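Local structure of uncharacterized protein MJ1460 (Methanocaldococcus jannaschii DSM 2661, 2OSO) at residues His117-Ile120 with Ala121-Ala125; Gly126-Glu129 with Glu130-Tyr134. The protein is of unknown function but binds a zinc ion and carries a V4R domain, which places it with the vinyl-4-reductase family. The protein carries 3 engineered substitutions. One frame throughout, in Å; residues are numbered along the deposited sequence.

Contact 1. Residues His117-Ile120 with Ala121-Ala125; sequences HDFI and AGILA. With ZN (zinc ion), chain B.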
loop_
_atom_site.group_PDB
_atom_site.type_symbol
_atom_site.label_atom_id
_atom_site.label_comp_id
_atom_site.label_asym_id
_atom_site.label_seq_id
_atom_site.Cartn_x
_atom_site.Cartn_y
_atom_site.Cartn_z
ATOM N N HIS A 117 9.553 -12.515 0.873
ATOM C CA HIS A 117 9.243 -11.380 1.716
ATOM C C HIS A 117 10.421 -10.391 1.622
ATOM O O HIS A 117 11.005 -10.010 2.633
ATOM C CB HIS A 117 8.943 -11.823 3.132
ATOM C CG HIS A 117 7.614 -12.486 3.296
ATOM N ND1 HIS A 117 7.469 -13.849 3.475
ATOM C CD2 HIS A 117 6.362 -12.001 3.145
ATOM C CE1 HIS A 117 6.182 -14.148 3.560
ATOM N NE2 HIS A 117 5.489 -13.042 3.352
ATOM N N ASP A 118 10.702 -9.954 0.383
ATOM C CA ASP A 118 11.780 -8.993 0.081
ATOM C C ASP A 118 11.543 -7.603 0.713
ATOM O O ASP A 118 12.506 -6.990 1.175
ATOM C CB ASP A 118 11.926 -8.731 -1.408
ATOM C CG ASP A 118 12.515 -9.872 -2.168
ATOM O OD1 ASP A 118 12.612 -10.996 -1.638
ATOM O OD2 ASP A 118 12.846 -9.609 -3.337
ATOM N N PHE A 119 10.310 -7.102 0.619
ATOM C CA PHE A 119 9.912 -5.828 1.283
ATOM C C PHE A 119 10.138 -5.900 2.796
ATOM O O PHE A 119 10.795 -5.026 3.368
ATOM C CB PHE A 119 8.458 -5.460 0.916
ATOM C CG PHE A 119 7.948 -4.228 1.579
ATOM C CD1 PHE A 119 8.547 -2.998 1.326
ATOM C CD2 PHE A 119 6.819 -4.259 2.375
ATOM C CE1 PHE A 119 8.076 -1.858 1.959
ATOM C CE2 PHE A 119 6.349 -3.091 2.965
ATOM C CZ PHE A 119 6.971 -1.896 2.715
ATOM N N ILE A 120 9.671 -6.963 3.450
ATOM C CA ILE A 120 9.888 -7.142 4.906
ATOM C C ILE A 120 11.409 -7.214 5.261
ATOM O O ILE A 120 11.885 -6.616 6.237
ATOM C CB ILE A 120 9.110 -8.410 5.463
ATOM C CG1 ILE A 120 7.588 -8.132 5.570
ATOM C CG2 ILE A 120 9.761 -8.867 6.798
ATOM C CD1 ILE A 120 6.695 -9.338 5.939
ATOM N N ALA A 121 12.187 -7.881 4.426
ATOM C CA ALA A 121 13.624 -8.052 4.644
ATOM C C ALA A 121 14.316 -6.685 4.584
ATOM O O ALA A 121 15.161 -6.390 5.420
ATOM C CB ALA A 121 14.253 -9.082 3.617
ATOM N N GLY A 122 13.888 -5.835 3.651
ATOM C CA GLY A 122 14.367 -4.456 3.553
ATOM C C GLY A 122 13.991 -3.675 4.774
ATOM O O GLY A 122 14.805 -2.867 5.345
ATOM N N ILE A 123 12.732 -3.813 5.159
ATOM C CA ILE A 123 12.258 -3.086 6.366
ATOM C C ILE A 123 13.175 -3.412 7.563
ATOM O O ILE A 123 13.606 -2.534 8.296
ATOM C CB ILE A 123 10.852 -3.427 6.740
ATOM C CG1 ILE A 123 9.863 -2.825 5.703
ATOM C CG2 ILE A 123 10.533 -2.808 8.131
ATOM C CD1 ILE A 123 8.410 -3.313 5.946
ATOM N N LEU A 124 13.482 -4.676 7.713
ATOM C CA LEU A 124 14.283 -5.173 8.844
ATOM C C LEU A 124 15.692 -4.614 8.794
ATOM O O LEU A 124 16.223 -4.200 9.811
ATOM C CB LEU A 124 14.302 -6.704 8.849
ATOM C CG LEU A 124 13.028 -7.370 9.364
ATOM C CD1 LEU A 124 13.130 -8.873 9.109
ATOM C CD2 LEU A 124 12.741 -7.047 10.820
ATOM N N ALA A 125 16.271 -4.524 7.604
ATOM C CA ALA A 125 17.593 -3.939 7.457
ATOM C C ALA A 125 17.603 -2.480 7.854
ATOM O O ALA A 125 18.538 -2.014 8.523
ATOM C CB ALA A 125 18.110 -4.089 5.999
HETATM ZN ZN ZN B . 8.768 -15.321 4.073
#

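Contact 2. Residues Gly126-Glu129 with Glu130-Tyr134; sequences GCLE and EIFYY. Engineered in segment 130-134: Y133 (natural residue Lys), Y134 (natural residue Lys).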
loop_
_atom_site.group_PDB
_atom_site.type_symbol
_atom_site.label_atom_id
_atom_site.label_comp_id
_atom_site.label_asym_id
_atom_site.label_seq_id
_atom_site.Cartn_x
_atom_site.Cartn_y
_atom_site.Cartn_z
ATOM N N GLY A 126 16.560 -1.759 7.413
ATOM C CA GLY A 126 16.454 -0.353 7.680
ATOM C C GLY A 126 16.222 -0.057 9.141
ATOM O O GLY A 126 16.814 0.893 9.693
ATOM N N CYS A 127 15.327 -0.823 9.772
ATOM C CA CYS A 127 15.024 -0.660 11.193
ATOM C C CYS A 127 16.209 -0.981 12.111
ATOM O O CYS A 127 16.459 -0.280 13.076
ATOM C CB CYS A 127 13.821 -1.491 11.625
ATOM S SG CYS A 127 12.264 -0.912 10.959
ATOM N N LEU A 128 16.925 -2.042 11.790
ATOM C CA LEU A 128 18.110 -2.460 12.552
ATOM C C LEU A 128 19.247 -1.462 12.457
ATOM O O LEU A 128 19.982 -1.283 13.429
ATOM C CB LEU A 128 18.601 -3.812 12.070
ATOM C CG LEU A 128 17.688 -4.977 12.491
ATOM C CD1 LEU A 128 18.110 -6.256 11.712
ATOM C CD2 LEU A 128 17.720 -5.193 13.985
ATOM N N GLU A 129 19.415 -0.834 11.303
ATOM C CA GLU A 129 20.317 0.342 11.221
ATOM C C GLU A 129 19.901 1.549 12.101
ATOM O O GLU A 129 20.748 2.185 12.784
ATOM C CB GLU A 129 20.510 0.762 9.766
ATOM C CG GLU A 129 21.415 1.995 9.609
ATOM C CD GLU A 129 21.626 2.463 8.179
ATOM O OE1 GLU A 129 21.548 1.658 7.237
ATOM O OE2 GLU A 129 21.885 3.688 8.008
ATOM N N GLU A 130 18.617 1.908 12.075
ATOM C CA GLU A 130 18.106 2.944 12.971
ATOM C C GLU A 130 18.387 2.620 14.472
ATOM O O GLU A 130 18.711 3.503 15.266
ATOM C CB GLU A 130 16.609 3.192 12.716
ATOM C CG GLU A 130 16.261 3.955 11.443
ATOM C CD GLU A 130 16.990 5.282 11.269
ATOM O OE1 GLU A 130 16.772 6.245 12.059
ATOM O OE2 GLU A 130 17.825 5.372 10.343
ATOM N N ILE A 131 18.240 1.361 14.849
ATOM C CA ILE A 131 18.429 0.936 16.222
ATOM C C ILE A 131 19.898 0.838 16.603
ATOM O O ILE A 131 20.262 1.311 17.623
ATOM C CB ILE A 131 17.737 -0.443 16.499
ATOM C CG1 ILE A 131 16.213 -0.298 16.471
ATOM C CG2 ILE A 131 18.167 -0.965 17.874
ATOM C CD1 ILE A 131 15.465 -1.609 16.143
ATOM N N PHE A 132 20.724 0.223 15.764
ATOM C CA PHE A 132 22.103 -0.131 16.117
ATOM C C PHE A 132 23.217 0.662 15.366
ATOM O O PHE A 132 24.406 0.443 15.629
ATOM C CB PHE A 132 22.301 -1.635 15.886
ATOM C CG PHE A 132 21.477 -2.528 16.827
ATOM C CD1 PHE A 132 21.621 -2.412 18.226
ATOM C CD2 PHE A 132 20.575 -3.449 16.328
ATOM C CE1 PHE A 132 20.882 -3.214 19.090
ATOM C CE2 PHE A 132 19.818 -4.241 17.174
ATOM C CZ PHE A 132 19.996 -4.157 18.568
ATOM N N TYR A 133 22.850 1.487 14.402
ATOM C CA TYR A 133 23.762 2.378 13.698
ATOM C C TYR A 133 24.454 1.749 12.505
ATOM O O TYR A 133 24.621 2.422 11.460
ATOM C CB TYR A 133 24.814 3.022 14.626
ATOM C CG TYR A 133 25.636 4.094 13.946
ATOM C CD1 TYR A 133 25.094 5.349 13.716
ATOM C CD2 TYR A 133 26.942 3.855 13.529
ATOM C CE1 TYR A 133 25.800 6.338 13.073
ATOM C CE2 TYR A 133 27.672 4.858 12.867
ATOM C CZ TYR A 133 27.091 6.092 12.644
ATOM O OH TYR A 133 27.774 7.137 12.029
ATOM N N TYR A 134 24.882 0.505 12.660
ATOM C CA TYR A 134 25.576 -0.229 11.583
ATOM C C TYR A 134 24.707 -0.390 10.346
ATOM O O TYR A 134 23.478 -0.358 10.444
ATOM C CB TYR A 134 26.010 -1.623 12.046
ATOM C CG TYR A 134 26.807 -1.635 13.320
ATOM C CD1 TYR A 134 27.926 -0.829 13.461
ATOM C CD2 TYR A 134 26.447 -2.459 14.374
ATOM C CE1 TYR A 134 28.684 -0.830 14.638
ATOM C CE2 TYR A 134 27.188 -2.481 15.546
ATOM C CZ TYR A 134 28.311 -1.672 15.669
ATOM O OH TYR A 134 29.054 -1.687 16.829
#

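Contact 1. Residues His117-Ile120 with Ala121-Ala125
F119 sets CG anti to the backbone N (chi1 178°), beside its carbonyl carbon, whereas CG1 of I123 lies beside the backbone N (chi1 -71°) with CD1 extended beyond it. This brings CD1 over one face of the F119 ring, 3.9 Å from the centroid and displaced toward the rim at CE2, a CH-pi contact one helical turn apart. I120 and L124 run alongside each other, pointing the same way, with CG2 of I120 4.1 Å from CD1 of L124. The first turns are held by i to i+4 backbone bonds, beginning with A121 N to H117 O at 3.0 Å. H117 is the N-cap residue and also a zinc ligand: its ND1 binds the metal at 2.0 Å beside E140, C143 and C151, while NE2 is hydrogen-bonded to P106 O, which should hold the imidazole in its rotation. D118 forms a salt bridge with K7 of the second subunit. F119 meets F60 of helix 53-64 and F36 of the second subunit edge-to-face, whereas I120 and L124 pack on F76 of helix 69-79 and F153 of strand 151-158.

Contact 2. Residues Gly126-Glu129 with Glu130-Tyr134
The F132 ring takes L128 CD2 at its CE2 corner, 3.9 Å away, and has CG2 of the preceding I131 over the centre of one face, 3.5 Å above the plane. L128 and F132 lie side by side and point the same way, since each sets CG anti to its carbonyl carbon (chi1 of F132 -66°). The ring of Y134, an engineered residue that is lysine in nature, has F132 O above one face, toward its rim. With the F132 ring cut back to an alanine, CG2 of I131 and CD2 of L128 would probably lose the aromatic surface they rest against, and I69 of helix 69-79 part of its cover. The backbone closes the helix here: F132 N bonds to L128 O at 2.9 Å, and the last bond, from Y133 N to E129 O at 2.7 Å, is bent to 140° at the hydrogen. Y133, likewise engineered from lysine, has positive phi (87°), and a weak bond from Y134 N to F132 O across it makes a gamma turn that leads into strand 135-142. E129 CG lies 3.2 Å from Y134 O, and the CA-H of E129 also faces this oxygen. E130 bends at chi2, its CG against G126 O one turn earlier, and its OE1 is hydrogen-bonded to S65 OG. The carboxylates of E129 and E130, with OE2 atoms 5.0 Å apart, sit near the negative end of the helix dipole, which would probably make their charge costlier; K62, packed against both side chains, is likely to offset part of this.

In the fold
Contacts 1 and 2 run on from A125 to G126 along helix 118-132, the i to i+4 ladder crossing the junction, with centres 13 Å apart. Contact 1 is close to the middle of the chain, about 4 Å from its centre, whereas contact 2 is about 13 Å out and partly exposed. The zinc site belongs to the start of the helix: the metal is 23.5 Å from F132 CA, so contact 2 has no direct part in it. Helix 69-79 packs along both contacts, through F76 at contact 1 and through L72 and I69 at contact 2. Residues of the second subunit reach contact 1 alone. The helix thus runs from a metal-bound, dimer-facing beginning to a more solvent-facing end.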